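Local coordinates for protein galactose mutarotase related enzyme (Lactobacillus acidophilus, PDB 3DCD) that is of unknown function but probably binds a carbohydrate and may interconvert the anomers of a sugar, at residues Pro47-Pro51 with Phe109-Tyr115; Glu253-Gly257 with Phe283-Phe287. All coordinates share one frame; numbering follows the deposited sequence.

Contact 1. Residues Pro47-Pro51 with Phe109-Tyr115; sequences PVLFP and FEFRVNY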
ATOM      1  N   PRO A  47       0.693  -2.039   6.077  1.00 14.92           N
ATOM      2  CA  PRO A  47      -0.144  -0.985   6.623  1.00 15.09           C
ATOM      3  C   PRO A  47      -1.086  -0.376   5.608  1.00 14.69           C
ATOM      4  O   PRO A  47      -0.858  -0.446   4.388  1.00 15.69           O
ATOM      5  CB  PRO A  47       0.856   0.091   7.106  1.00 15.10           C
ATOM      6  CG  PRO A  47       2.094  -0.156   6.327  1.00 16.46           C
ATOM      7  CD  PRO A  47       2.125  -1.678   6.138  1.00 15.11           C
ATOM      8  N   VAL A  48      -2.153   0.187   6.140  1.00 14.89           N
ATOM      9  CA  VAL A  48      -3.095   0.987   5.372  1.00 14.08           C
ATOM     10  C   VAL A  48      -2.670   2.436   5.593  1.00 14.16           C
ATOM     11  O   VAL A  48      -2.386   2.843   6.738  1.00 14.43           O
ATOM     12  CB  VAL A  48      -4.537   0.697   5.843  1.00 14.21           C
ATOM     13  CG1 VAL A  48      -5.553   1.704   5.215  1.00 14.88           C
ATOM     14  CG2 VAL A  48      -4.920  -0.767   5.512  1.00 12.93           C
ATOM     15  N   LEU A  49      -2.584   3.201   4.499  1.00 14.46           N
ATOM     16  CA  LEU A  49      -2.114   4.594   4.552  1.00 15.50           C
ATOM     17  C   LEU A  49      -3.310   5.540   4.354  1.00 15.37           C
ATOM     18  O   LEU A  49      -3.949   5.522   3.310  1.00 15.18           O
ATOM     19  CB  LEU A  49      -1.034   4.842   3.484  1.00 15.02           C
ATOM     20  CG  LEU A  49      -0.065   3.682   3.163  1.00 16.06           C
ATOM     21  CD1 LEU A  49       0.828   3.996   1.971  1.00 17.32           C
ATOM     22  CD2 LEU A  49       0.776   3.295   4.421  1.00 14.93           C
ATOM     23  N   PHE A  50      -3.606   6.331   5.381  1.00 15.35           N
ATOM     24  CA  PHE A  50      -4.772   7.220   5.426  1.00 15.66           C
ATOM     25  C   PHE A  50      -4.691   8.066   6.697  1.00 15.26           C
ATOM     26  O   PHE A  50      -4.372   7.532   7.772  1.00 14.72           O
ATOM     27  CB  PHE A  50      -6.073   6.404   5.429  1.00 15.06           C
ATOM     28  CG  PHE A  50      -7.321   7.227   5.643  1.00 16.09           C
ATOM     29  CD1 PHE A  50      -7.803   7.464   6.925  1.00 15.99           C
ATOM     30  CD2 PHE A  50      -8.026   7.752   4.558  1.00 15.28           C
ATOM     31  CE1 PHE A  50      -8.968   8.218   7.137  1.00 15.88           C
ATOM     32  CE2 PHE A  50      -9.190   8.500   4.766  1.00 14.50           C
ATOM     33  CZ  PHE A  50      -9.656   8.736   6.050  1.00 14.51           C
ATOM     34  N   PRO A  51      -5.041   9.370   6.612  1.00 15.23           N
ATOM     35  CA  PRO A  51      -5.550  10.172   5.493  1.00 15.37           C
ATOM     36  C   PRO A  51      -4.507  10.912   4.676  1.00 15.66           C
ATOM     37  O   PRO A  51      -4.863  11.862   3.954  1.00 15.84           O
ATOM     38  CB  PRO A  51      -6.460  11.172   6.197  1.00 15.39           C
ATOM     39  CG  PRO A  51      -5.694  11.480   7.453  1.00 15.53           C
ATOM     40  CD  PRO A  51      -5.045  10.158   7.857  1.00 14.95           C
ATOM     41  N   PHE A 109     -15.541  11.484   9.002  1.00 15.41           N
ATOM     42  CA  PHE A 109     -15.519  10.539   7.883  1.00 15.43           C
ATOM     43  C   PHE A 109     -15.971   9.157   8.319  1.00 15.61           C
ATOM     44  O   PHE A 109     -16.021   8.852   9.515  1.00 14.89           O
ATOM     45  CB  PHE A 109     -14.095  10.441   7.301  1.00 16.35           C
ATOM     46  CG  PHE A 109     -13.062   9.974   8.312  1.00 17.16           C
ATOM     47  CD1 PHE A 109     -12.324  10.898   9.049  1.00 18.76           C
ATOM     48  CD2 PHE A 109     -12.858   8.616   8.550  1.00 16.79           C
ATOM     49  CE1 PHE A 109     -11.395  10.473  10.004  1.00 17.02           C
ATOM     50  CE2 PHE A 109     -11.935   8.182   9.502  1.00 15.43           C
ATOM     51  CZ  PHE A 109     -11.200   9.115  10.225  1.00 17.01           C
ATOM     52  N   GLU A 110     -16.275   8.321   7.324  1.00 15.46           N
ATOM     53  CA  GLU A 110     -16.348   6.877   7.494  1.00 15.89           C
ATOM     54  C   GLU A 110     -15.327   6.288   6.524  1.00 15.23           C
ATOM     55  O   GLU A 110     -15.425   6.509   5.323  1.00 15.48           O
ATOM     56  CB  GLU A 110     -17.754   6.349   7.177  1.00 15.81           C
ATOM     57  CG  GLU A 110     -18.844   6.809   8.148  1.00 17.04           C
ATOM     58  CD  GLU A 110     -20.233   6.260   7.803  1.00 17.22           C
ATOM     59  OE1 GLU A 110     -20.413   5.664   6.712  1.00 19.17           O
ATOM     60  OE2 GLU A 110     -21.140   6.429   8.628  1.00 20.40           O
ATOM     61  N   PHE A 111     -14.344   5.553   7.049  1.00 15.17           N
ATOM     62  CA  PHE A 111     -13.311   4.909   6.224  1.00 14.93           C
ATOM     63  C   PHE A 111     -13.449   3.398   6.334  1.00 15.02           C
ATOM     64  O   PHE A 111     -13.297   2.842   7.422  1.00 14.72           O
ATOM     65  CB  PHE A 111     -11.912   5.330   6.691  1.00 14.51           C
ATOM     66  CG  PHE A 111     -10.771   4.688   5.904  1.00 14.63           C
ATOM     67  CD1 PHE A 111     -10.865   4.507   4.528  1.00 14.33           C
ATOM     68  CD2 PHE A 111      -9.585   4.315   6.553  1.00 13.70           C
ATOM     69  CE1 PHE A 111      -9.791   3.918   3.782  1.00 15.15           C
ATOM     70  CE2 PHE A 111      -8.513   3.751   5.840  1.00 12.74           C
ATOM     71  CZ  PHE A 111      -8.610   3.556   4.450  1.00 16.20           C
ATOM     72  N   ARG A 112     -13.728   2.748   5.207  1.00 15.00           N
ATOM     73  CA  ARG A 112     -13.922   1.307   5.181  1.00 15.52           C
ATOM     74  C   ARG A 112     -12.827   0.634   4.361  1.00 15.76           C
ATOM     75  O   ARG A 112     -12.513   1.076   3.255  1.00 17.11           O
ATOM     76  CB  ARG A 112     -15.301   0.961   4.604  1.00 15.34           C
ATOM     77  CG  ARG A 112     -16.454   1.177   5.579  1.00 15.77           C
ATOM     78  CD  ARG A 112     -17.802   0.946   4.880  1.00 16.03           C
ATOM     79  NE  ARG A 112     -18.912   1.106   5.809  1.00 17.49           N
ATOM     80  CZ  ARG A 112     -19.472   2.280   6.099  1.00 17.15           C
ATOM     81  NH1 ARG A 112     -19.040   3.397   5.521  1.00 16.80           N
ATOM     82  NH2 ARG A 112     -20.465   2.332   6.963  1.00 16.18           N
ATOM     83  N   VAL A 113     -12.245  -0.424   4.925  1.00 16.01           N
ATOM     84  CA  VAL A 113     -11.302  -1.277   4.220  1.00 15.93           C
ATOM     85  C   VAL A 113     -11.938  -2.657   4.119  1.00 15.87           C
ATOM     86  O   VAL A 113     -12.190  -3.335   5.129  1.00 15.80           O
ATOM     87  CB  VAL A 113      -9.903  -1.355   4.928  1.00 15.90           C
ATOM     88  CG1 VAL A 113      -8.948  -2.225   4.119  1.00 16.64           C
ATOM     89  CG2 VAL A 113      -9.306   0.048   5.078  1.00 15.98           C
ATOM     90  N   ASN A 114     -12.239  -3.041   2.887  1.00 16.44           N
ATOM     91  CA  ASN A 114     -12.862  -4.317   2.618  1.00 16.95           C
ATOM     92  C   ASN A 114     -11.854  -5.227   1.958  1.00 16.45           C
ATOM     93  O   ASN A 114     -11.162  -4.820   1.029  1.00 16.84           O
ATOM     94  CB  ASN A 114     -14.063  -4.162   1.692  1.00 16.84           C
ATOM     95  CG  ASN A 114     -14.569  -5.511   1.168  1.00 18.62           C
ATOM     96  OD1 ASN A 114     -15.234  -6.264   1.877  1.00 18.78           O
ATOM     97  ND2 ASN A 114     -14.248  -5.811  -0.067  1.00 17.68           N
ATOM     98  N   TYR A 115     -11.786  -6.460   2.452  1.00 16.85           N
ATOM     99  CA  TYR A 115     -10.965  -7.502   1.854  1.00 16.14           C
ATOM    100  C   TYR A 115     -11.888  -8.615   1.422  1.00 16.56           C
ATOM    101  O   TYR A 115     -12.757  -9.046   2.190  1.00 15.38           O
ATOM    102  CB  TYR A 115      -9.982  -8.068   2.882  1.00 16.06           C
ATOM    103  CG  TYR A 115      -8.942  -7.085   3.337  1.00 15.65           C
ATOM    104  CD1 TYR A 115      -9.080  -6.410   4.547  1.00 15.35           C
ATOM    105  CD2 TYR A 115      -7.811  -6.844   2.563  1.00 13.75           C
ATOM    106  CE1 TYR A 115      -8.110  -5.506   4.966  1.00 16.01           C
ATOM    107  CE2 TYR A 115      -6.826  -5.943   2.964  1.00 14.94           C
ATOM    108  CZ  TYR A 115      -6.981  -5.282   4.168  1.00 15.39           C
ATOM    109  OH  TYR A 115      -6.020  -4.391   4.571  1.00 15.66           O
TER

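Contact 2. Residues Glu253-Gly257 with Phe283-Phe287; sequences EPWWG and FQAGF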
ATOM      1  N   GLU A 253       3.219  -0.697  -3.412  1.00 15.81           N
ATOM      2  CA  GLU A 253       2.282   0.186  -2.718  1.00 16.34           C
ATOM      3  C   GLU A 253       1.423   1.034  -3.689  1.00 15.83           C
ATOM      4  O   GLU A 253       1.876   2.085  -4.144  1.00 15.46           O
ATOM      5  CB  GLU A 253       3.051   1.137  -1.793  1.00 15.66           C
ATOM      6  CG  GLU A 253       4.198   0.507  -0.971  1.00 16.11           C
ATOM      7  CD  GLU A 253       5.047   1.561  -0.253  1.00 18.42           C
ATOM      8  OE1 GLU A 253       4.524   2.652   0.095  1.00 19.32           O
ATOM      9  OE2 GLU A 253       6.237   1.283   0.001  1.00 19.99           O
ATOM     10  N   PRO A 254       0.183   0.602  -3.977  1.00 15.60           N
ATOM     11  CA  PRO A 254      -0.688   1.441  -4.829  1.00 15.08           C
ATOM     12  C   PRO A 254      -1.181   2.639  -4.025  1.00 14.40           C
ATOM     13  O   PRO A 254      -1.655   2.480  -2.902  1.00 13.67           O
ATOM     14  CB  PRO A 254      -1.854   0.488  -5.192  1.00 15.08           C
ATOM     15  CG  PRO A 254      -1.367  -0.915  -4.795  1.00 16.31           C
ATOM     16  CD  PRO A 254      -0.493  -0.638  -3.581  1.00 15.73           C
ATOM     17  N   TRP A 255      -1.049   3.832  -4.596  1.00 15.12           N
ATOM     18  CA  TRP A 255      -1.277   5.076  -3.888  1.00 15.22           C
ATOM     19  C   TRP A 255      -2.265   5.959  -4.634  1.00 15.75           C
ATOM     20  O   TRP A 255      -2.103   6.192  -5.841  1.00 15.94           O
ATOM     21  CB  TRP A 255       0.021   5.892  -3.794  1.00 15.42           C
ATOM     22  CG  TRP A 255       1.131   5.373  -2.908  1.00 15.69           C
ATOM     23  CD1 TRP A 255       1.058   4.434  -1.904  1.00 17.53           C
ATOM     24  CD2 TRP A 255       2.481   5.839  -2.932  1.00 15.62           C
ATOM     25  NE1 TRP A 255       2.321   4.276  -1.310  1.00 16.66           N
ATOM     26  CE2 TRP A 255       3.201   5.127  -1.936  1.00 16.53           C
ATOM     27  CE3 TRP A 255       3.157   6.804  -3.711  1.00 16.62           C
ATOM     28  CZ2 TRP A 255       4.567   5.338  -1.706  1.00 15.60           C
ATOM     29  CZ3 TRP A 255       4.521   7.014  -3.476  1.00 17.34           C
ATOM     30  CH2 TRP A 255       5.206   6.287  -2.476  1.00 16.77           C
ATOM     31  N   TRP A 256      -3.238   6.479  -3.888  1.00 15.66           N
ATOM     32  CA  TRP A 256      -4.144   7.535  -4.316  1.00 15.61           C
ATOM     33  C   TRP A 256      -3.824   8.769  -3.435  1.00 16.04           C
ATOM     34  O   TRP A 256      -4.662   9.266  -2.688  1.00 15.64           O
ATOM     35  CB  TRP A 256      -5.594   7.083  -4.121  1.00 15.85           C
ATOM     36  CG  TRP A 256      -5.987   5.986  -5.072  1.00 15.43           C
ATOM     37  CD1 TRP A 256      -6.626   6.133  -6.273  1.00 15.39           C
ATOM     38  CD2 TRP A 256      -5.736   4.574  -4.916  1.00 16.45           C
ATOM     39  NE1 TRP A 256      -6.792   4.902  -6.882  1.00 15.23           N
ATOM     40  CE2 TRP A 256      -6.249   3.929  -6.069  1.00 16.23           C
ATOM     41  CE3 TRP A 256      -5.115   3.794  -3.915  1.00 15.23           C
ATOM     42  CZ2 TRP A 256      -6.173   2.526  -6.250  1.00 16.23           C
ATOM     43  CZ3 TRP A 256      -5.038   2.412  -4.094  1.00 15.38           C
ATOM     44  CH2 TRP A 256      -5.556   1.789  -5.254  1.00 14.50           C
ATOM     45  N   GLY A 257      -2.566   9.207  -3.501  1.00 15.78           N
ATOM     46  CA  GLY A 257      -2.055  10.248  -2.613  1.00 16.31           C
ATOM     47  C   GLY A 257      -0.551  10.150  -2.688  1.00 16.06           C
ATOM     48  O   GLY A 257      -0.035   9.161  -3.181  1.00 16.25           O
ATOM     49  N   PHE A 283     -15.869   8.236  -2.018  1.00 19.65           N
ATOM     50  CA  PHE A 283     -14.738   7.912  -2.862  1.00 18.99           C
ATOM     51  C   PHE A 283     -14.476   6.416  -2.736  1.00 18.86           C
ATOM     52  O   PHE A 283     -14.501   5.873  -1.639  1.00 18.36           O
ATOM     53  CB  PHE A 283     -13.514   8.705  -2.388  1.00 18.93           C
ATOM     54  CG  PHE A 283     -12.220   8.319  -3.060  1.00 19.15           C
ATOM     55  CD1 PHE A 283     -11.387   7.343  -2.504  1.00 19.84           C
ATOM     56  CD2 PHE A 283     -11.815   8.954  -4.228  1.00 21.02           C
ATOM     57  CE1 PHE A 283     -10.175   6.993  -3.113  1.00 18.52           C
ATOM     58  CE2 PHE A 283     -10.600   8.620  -4.843  1.00 22.01           C
ATOM     59  CZ  PHE A 283      -9.779   7.638  -4.274  1.00 20.49           C
ATOM     60  N   GLN A 284     -14.242   5.745  -3.858  1.00 19.10           N
ATOM     61  CA  GLN A 284     -13.891   4.336  -3.824  1.00 20.48           C
ATOM     62  C   GLN A 284     -12.640   4.100  -4.637  1.00 19.86           C
ATOM     63  O   GLN A 284     -12.491   4.629  -5.740  1.00 20.23           O
ATOM     64  CB  GLN A 284     -15.037   3.444  -4.325  1.00 20.35           C
ATOM     65  CG  GLN A 284     -16.102   3.191  -3.288  1.00 22.42           C
ATOM     66  CD  GLN A 284     -17.171   2.217  -3.765  1.00 24.31           C
ATOM     67  OE1 GLN A 284     -17.556   2.223  -4.935  1.00 28.91           O
ATOM     68  NE2 GLN A 284     -17.667   1.378  -2.847  1.00 29.05           N
ATOM     69  N   ALA A 285     -11.719   3.332  -4.059  1.00 19.34           N
ATOM     70  CA  ALA A 285     -10.510   2.909  -4.746  1.00 18.98           C
ATOM     71  C   ALA A 285     -10.122   1.539  -4.205  1.00 18.99           C
ATOM     72  O   ALA A 285     -10.770   1.007  -3.290  1.00 19.94           O
ATOM     73  CB  ALA A 285      -9.397   3.900  -4.498  1.00 18.98           C
ATOM     74  N   GLY A 286      -9.071   0.958  -4.764  1.00 18.41           N
ATOM     75  CA  GLY A 286      -8.586  -0.312  -4.258  1.00 17.15           C
ATOM     76  C   GLY A 286      -7.716  -0.994  -5.266  1.00 16.75           C
ATOM     77  O   GLY A 286      -7.495  -0.479  -6.389  1.00 16.02           O
ATOM     78  N   PHE A 287      -7.206  -2.160  -4.862  1.00 16.21           N
ATOM     79  CA  PHE A 287      -6.312  -2.928  -5.710  1.00 16.29           C
ATOM     80  C   PHE A 287      -6.473  -4.412  -5.417  1.00 16.61           C
ATOM     81  O   PHE A 287      -7.128  -4.780  -4.442  1.00 16.27           O
ATOM     82  CB  PHE A 287      -4.865  -2.461  -5.525  1.00 15.66           C
ATOM     83  CG  PHE A 287      -4.353  -2.589  -4.107  1.00 16.93           C
ATOM     84  CD1 PHE A 287      -4.643  -1.595  -3.154  1.00 15.43           C
ATOM     85  CD2 PHE A 287      -3.581  -3.689  -3.730  1.00 15.95           C
ATOM     86  CE1 PHE A 287      -4.161  -1.695  -1.856  1.00 16.67           C
ATOM     87  CE2 PHE A 287      -3.082  -3.794  -2.423  1.00 16.83           C
ATOM     88  CZ  PHE A 287      -3.378  -2.810  -1.492  1.00 16.23           C
TER

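Contact 1. Residues Pro47-Pro51 with Phe109-Tyr115
Phe50 and Phe111 each carry CG anti to the backbone N (chi1 173° and 179°), which sends their rings past one another from opposing backbones into a face-to-face stack. The centroids lie 4.1 Å apart and the planes differ by 16°, with Phe111 CD2 displaced toward the rim of the Phe50 ring. Pro51 CB, after a cis peptide bond, sits over the other face of Phe50. Phe109 adds a T-shaped partner: the edge of Phe50 points at its face, Phe50 CE1 standing 3.8 Å from Phe109 CE2. Phenylalanine suits this buried place: its flat ring stacks on one neighbour and presents an edge to another, with no polar atom to satisfy. An alanine in place of Phe50 would probably leave a gap beside Phe109 and let the Phe111 ring shift. Val48 CG1 meets the Phe111 ring at its edge, 3.7 Å from Phe111 CE2, and Val48 CG2 approaches Tyr115 OH, whose hydrogen bond goes to the carbonyl of Ala19. The aromatic cluster packs strand 48-49, in the sheet with strand 136-147, onto strand 109-118 of the other antiparallel sheet; Phe126 and Val128 of strand 121-130 and Val140 of strand 136-147 also touch Phe111.

Contact 2. Residues Glu253-Gly257 with Phe283-Phe287
Two CH-pi contacts tie Trp256 to Ala285 and Pro254 to Phe287. The methyl of Ala285 stands over one face of the indole, almost on the ring normal, with Ala285 CB 3.6 Å from the centroid of the five-membered ring of Trp256; a side chain this short lets the broad ring lie close to the strand. In the second pair the roles are exchanged between the segments: Pro254 CG rests over the Phe287 ring, 3.7 Å from its centroid. Phe287 CG lies between its backbone N and carbonyl carbon (chi1 59°), a torsion that folds the ring back over its own backbone and turns one face to Pro254, the two side chains crossing at about a right angle.

Strands 249-256 and 282-292 belong to different antiparallel sheets, and here their short segments run nearly antiparallel, at 167°, with axes 8.1 Å apart. This is face-to-face packing of sheets, as in the beta-sandwich of the galactose mutarotase family, so side chains rather than backbone bonds join the layers.

Among the aromatic contacts, Phe283 turns its edge toward the face of Trp256 in an offset edge-to-face pair, planes at 76°, with Phe283 CZ 4.0 Å from Trp256 CD1. At the far end of the indole, Trp256 CH2 comes within 4.1 Å of Phe287 CD1, which lies near the indole plane.

Polar groups enter at both ends of the same indole. Trp256 CH2 passes 3.2 Å from the carbonyl O of Gly286; at the backbone angles of Gly286 a side chain would collide with the carbonyl O of Ala285, so glycine fits there. The buried NE1 of Trp256 is satisfied by a hydrogen bond to Asp233 OD1, while Val140 and Phe126 add apolar contacts to the indole.

In the fold
Both contacts lie in the buried interior, their centres about 10 Å apart, and each joins a strand of the sheet holding 136-147 to a strand of the sheet holding 121-130. Phe126 and Val140 serve both, the first touching Phe111, Trp256 and Phe287, the second Phe111, Trp256 and Phe283. On the first sheet the two also meet directly in plain packing, Leu49 CD1 lying 3.6 Å from Trp255 NE1. Their chemistry differs: contact 1, farther from the chain's centre, relies on a cluster of phenylalanines with valines alongside, whereas contact 2, nearer that centre, mixes an edge-to-face ring pair with rings laid against a methyl, a proline and a backbone carbonyl.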